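Local structure of putative ABC transporter, ATP-binding protein ComA (Streptococcus mutans, 3K8U) at residues D79-G91 and F127-A139. The protein is a putative ABC transporter ATP-binding protein, represented here by its peptidase domain, a papain-like fold of the C39 peptidase family. Residues are numbered along the deposited sequence; the frame is centred on the assembly and turned at random.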
# COMPACT_ATOMS: atom_id res chain seq x y z
N ASP A 79 8.35 -15.51 8.25
CA ASP A 79 7.24 -16.06 7.47
C ASP A 79 6.29 -14.97 6.96
O ASP A 79 5.21 -15.27 6.45
CB ASP A 79 6.45 -17.08 8.30
CG ASP A 79 7.17 -18.41 8.47
OD1 ASP A 79 8.22 -18.64 7.81
OD2 ASP A 79 6.68 -19.24 9.26
N LEU A 80 6.70 -13.71 7.09
CA LEU A 80 5.88 -12.59 6.63
C LEU A 80 5.62 -12.67 5.13
O LEU A 80 6.53 -12.94 4.35
CB LEU A 80 6.56 -11.26 6.98
CG LEU A 80 5.78 -9.97 6.69
CD1 LEU A 80 4.46 -9.98 7.43
CD2 LEU A 80 6.62 -8.77 7.09
N THR A 81 4.37 -12.48 4.73
CA THR A 81 4.01 -12.53 3.32
C THR A 81 3.97 -11.15 2.70
O THR A 81 3.24 -10.27 3.16
CB THR A 81 2.65 -13.21 3.09
OG1 THR A 81 1.63 -12.49 3.80
CG2 THR A 81 2.68 -14.66 3.57
N TYR A 82 4.79 -10.97 1.66
CA TYR A 82 4.85 -9.71 0.93
C TYR A 82 4.17 -9.96 -0.41
O TYR A 82 4.10 -11.10 -0.88
CB TYR A 82 6.31 -9.32 0.68
CG TYR A 82 7.11 -8.99 1.92
CD1 TYR A 82 7.04 -7.71 2.49
CD2 TYR A 82 7.96 -9.93 2.49
CE1 TYR A 82 7.82 -7.39 3.60
CE2 TYR A 82 8.74 -9.61 3.61
CZ TYR A 82 8.66 -8.34 4.15
OH TYR A 82 9.44 -8.02 5.24
N PRO A 83 3.64 -8.91 -1.05
CA PRO A 83 3.65 -7.52 -0.57
C PRO A 83 2.38 -7.19 0.20
O PRO A 83 1.43 -7.97 0.22
CB PRO A 83 3.70 -6.74 -1.88
CG PRO A 83 2.74 -7.54 -2.74
CD PRO A 83 3.12 -8.98 -2.43
N PHE A 84 2.39 -6.05 0.89
CA PHE A 84 1.21 -5.59 1.61
C PHE A 84 1.17 -4.07 1.63
O PHE A 84 2.12 -3.41 1.19
CB PHE A 84 1.10 -6.21 3.02
CG PHE A 84 2.26 -5.92 3.92
CD1 PHE A 84 2.23 -4.85 4.80
CD2 PHE A 84 3.38 -6.75 3.91
CE1 PHE A 84 3.29 -4.61 5.67
CE2 PHE A 84 4.44 -6.52 4.78
CZ PHE A 84 4.40 -5.45 5.66
N ILE A 85 0.06 -3.52 2.09
CA ILE A 85 -0.14 -2.07 2.11
C ILE A 85 -0.00 -1.48 3.51
O ILE A 85 -0.41 -2.09 4.48
CB ILE A 85 -1.54 -1.74 1.55
CG1 ILE A 85 -1.64 -2.22 0.10
CG2 ILE A 85 -1.83 -0.24 1.66
CD1 ILE A 85 -3.05 -2.28 -0.44
N VAL A 86 0.60 -0.29 3.60
CA VAL A 86 0.76 0.40 4.88
C VAL A 86 0.33 1.86 4.76
O VAL A 86 0.44 2.47 3.70
CB VAL A 86 2.21 0.35 5.43
CG1 VAL A 86 2.58 -1.07 5.82
CG2 VAL A 86 3.21 0.91 4.41
N HIS A 87 -0.17 2.40 5.87
CA HIS A 87 -0.61 3.79 5.93
C HIS A 87 0.54 4.61 6.51
O HIS A 87 1.03 4.32 7.61
CB HIS A 87 -1.85 3.90 6.83
CG HIS A 87 -2.45 5.27 6.89
ND1 HIS A 87 -3.26 5.68 7.93
CD2 HIS A 87 -2.37 6.32 6.04
CE1 HIS A 87 -3.64 6.93 7.72
NE2 HIS A 87 -3.12 7.34 6.58
N VAL A 88 0.98 5.61 5.77
CA VAL A 88 2.08 6.46 6.22
C VAL A 88 1.69 7.93 6.16
O VAL A 88 1.02 8.37 5.23
CB VAL A 88 3.36 6.25 5.37
CG1 VAL A 88 3.91 4.85 5.57
CG2 VAL A 88 3.06 6.49 3.88
N ILE A 89 2.09 8.68 7.19
CA ILE A 89 1.79 10.11 7.25
C ILE A 89 2.99 10.86 6.67
O ILE A 89 4.11 10.71 7.15
CB ILE A 89 1.56 10.59 8.70
CG1 ILE A 89 0.52 9.72 9.40
CG2 ILE A 89 1.12 12.06 8.71
CD1 ILE A 89 -0.88 9.79 8.80
N LYS A 90 2.76 11.61 5.60
CA LYS A 90 3.84 12.37 4.97
C LYS A 90 3.45 13.83 4.94
O LYS A 90 2.66 14.26 4.10
CB LYS A 90 4.11 11.85 3.56
CG LYS A 90 4.58 10.40 3.52
CD LYS A 90 5.05 10.00 2.14
CE LYS A 90 6.28 10.79 1.71
NZ LYS A 90 7.43 10.59 2.63
N GLY A 91 4.03 14.61 5.85
CA GLY A 91 3.71 16.02 5.93
C GLY A 91 2.25 16.14 6.31
O GLY A 91 1.79 15.48 7.25
N PHE A 127 11.00 4.90 7.92
CA PHE A 127 9.69 4.27 7.77
C PHE A 127 8.92 4.28 9.09
O PHE A 127 7.74 4.64 9.13
CB PHE A 127 9.86 2.84 7.27
CG PHE A 127 8.56 2.13 7.06
CD1 PHE A 127 7.81 2.35 5.92
CD2 PHE A 127 8.09 1.23 8.01
CE1 PHE A 127 6.60 1.69 5.72
CE2 PHE A 127 6.88 0.57 7.83
CZ PHE A 127 6.14 0.80 6.68
N GLN A 128 9.59 3.87 10.16
CA GLN A 128 8.98 3.84 11.49
C GLN A 128 8.42 5.21 11.88
O GLN A 128 7.37 5.30 12.53
CB GLN A 128 10.03 3.37 12.51
CG GLN A 128 9.51 3.17 13.93
CD GLN A 128 10.55 2.53 14.82
OE1 GLN A 128 10.30 1.49 15.44
NE2 GLN A 128 11.74 3.12 14.88
N SER A 129 9.09 6.28 11.46
CA SER A 129 8.65 7.63 11.77
C SER A 129 7.35 8.04 11.06
O SER A 129 6.55 8.79 11.61
CB SER A 129 9.74 8.66 11.46
OG SER A 129 10.91 8.42 12.24
N GLU A 130 7.14 7.53 9.85
CA GLU A 130 5.94 7.86 9.06
C GLU A 130 4.76 6.90 9.23
O GLU A 130 3.61 7.30 9.09
CB GLU A 130 6.29 7.88 7.56
CG GLU A 130 7.42 8.81 7.15
CD GLU A 130 7.76 8.72 5.66
OE1 GLU A 130 8.50 9.60 5.17
OE2 GLU A 130 7.30 7.77 4.98
N TRP A 131 5.07 5.63 9.48
CA TRP A 131 4.05 4.57 9.62
C TRP A 131 3.12 4.68 10.83
O TRP A 131 3.57 4.82 11.97
CB TRP A 131 4.77 3.22 9.62
CG TRP A 131 3.90 1.99 9.54
CD1 TRP A 131 2.74 1.84 8.84
CD2 TRP A 131 4.20 0.72 10.11
NE1 TRP A 131 2.29 0.53 8.93
CE2 TRP A 131 3.18 -0.17 9.71
CE3 TRP A 131 5.23 0.24 10.93
CZ2 TRP A 131 3.16 -1.51 10.10
CZ3 TRP A 131 5.22 -1.10 11.30
CH2 TRP A 131 4.19 -1.96 10.89
N THR A 132 1.82 4.60 10.57
CA THR A 132 0.82 4.65 11.63
C THR A 132 0.71 3.30 12.33
O THR A 132 0.08 3.20 13.39
CB THR A 132 -0.60 4.98 11.09
OG1 THR A 132 -1.05 3.91 10.25
CG2 THR A 132 -0.60 6.29 10.30
N GLY A 133 1.32 2.28 11.74
CA GLY A 133 1.24 0.94 12.29
C GLY A 133 0.20 0.12 11.55
O GLY A 133 0.18 -1.11 11.66
N LEU A 134 -0.66 0.78 10.79
CA LEU A 134 -1.70 0.09 10.03
C LEU A 134 -1.14 -0.63 8.82
O LEU A 134 -0.41 -0.04 8.01
CB LEU A 134 -2.80 1.06 9.58
CG LEU A 134 -3.94 0.40 8.77
CD1 LEU A 134 -4.77 -0.49 9.68
CD2 LEU A 134 -4.82 1.46 8.14
N ALA A 135 -1.47 -1.92 8.70
CA ALA A 135 -1.02 -2.74 7.58
C ALA A 135 -2.24 -3.49 7.04
O ALA A 135 -3.05 -4.00 7.81
CB ALA A 135 0.05 -3.73 8.02
N ILE A 136 -2.37 -3.50 5.72
CA ILE A 136 -3.48 -4.19 5.07
C ILE A 136 -2.90 -5.30 4.21
O ILE A 136 -2.09 -5.05 3.32
CB ILE A 136 -4.33 -3.23 4.20
CG1 ILE A 136 -4.90 -2.11 5.07
CG2 ILE A 136 -5.47 -3.99 3.50
CD1 ILE A 136 -5.52 -0.96 4.29
N PHE A 137 -3.30 -6.53 4.52
CA PHE A 137 -2.85 -7.72 3.80
C PHE A 137 -3.97 -8.24 2.90
O PHE A 137 -5.13 -8.31 3.33
CB PHE A 137 -2.42 -8.81 4.79
CG PHE A 137 -1.16 -8.48 5.55
CD1 PHE A 137 0.07 -8.98 5.13
CD2 PHE A 137 -1.20 -7.66 6.67
CE1 PHE A 137 1.24 -8.65 5.81
CE2 PHE A 137 -0.04 -7.33 7.36
CZ PHE A 137 1.19 -7.83 6.92
N LEU A 138 -3.62 -8.57 1.66
CA LEU A 138 -4.60 -9.08 0.70
C LEU A 138 -4.14 -10.43 0.16
O LEU A 138 -2.94 -10.67 -0.00
CB LEU A 138 -4.76 -8.11 -0.47
CG LEU A 138 -4.93 -6.62 -0.20
CD1 LEU A 138 -5.10 -5.90 -1.52
CD2 LEU A 138 -6.12 -6.36 0.70
N ALA A 139 -5.10 -11.29 -0.16
CA ALA A 139 -4.80 -12.61 -0.70
C ALA A 139 -5.96 -13.10 -1.56
O ALA A 139 -7.12 -12.92 -1.20
CB ALA A 139 -4.54 -13.59 0.44
O HOH W 1 -1.14 -8.47 0.46
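Phe-84 and Phe-137 lie side by side in an offset stack, centroids 4.4 Å apart and planes at 23°. CZ of Phe-137 sits over the centre of one Phe-84 face. Phe-84 CB lies over the Phe-137 face as a CH-pi contact; with CG between the backbone N and carbonyl carbon (chi1 59°) the ring is laid over it too. Thr-81 O lies at the edge of Phe-137, buried and without a polar partner. The Trp-131 indole is held between Phe-127 CE2 on one face and Gly-133 CA on the other, with His-87 O and Leu-134 O at its edge. Its NE1 donates to Leu-134 O at 2.9 Å, from above the carbonyl plane; His-87 N reaches the same oxygen from the opposite face. Val-86 CG2 meets the edge of Phe-127. Thr-132 CG2 covers one face of the His-87 ring.

Ile-85 N donates to Ile-136 O at 2.9 Å, and Ile-136 N donates back to Ile-85 O. A beta bulge between Val-86 and Val-88 shifts the register by two. Within it, Thr-132 N bonds His-87 O at 3.1 Å; beyond it, Ile-89 N bonds Glu-130 O. At the far end Lys-90 NZ makes a salt bridge with Glu-130 OE1 (2.9 Å), while OE2 of Glu-130 bonds Tyr-98 OH.

His-87 NE2 bonds Leu-94 O, and its ring stacks with Tyr-97. Strands 84-90 and 134-140 are adjacent inner strands of the six-stranded antiparallel sheet, flanked by 93-104 and 63-69. Helices 17-28 and 51-60 pack on the face carrying Ile-85, Ile-136 and Leu-138, consistent with the papain-like fold of C39 peptidases.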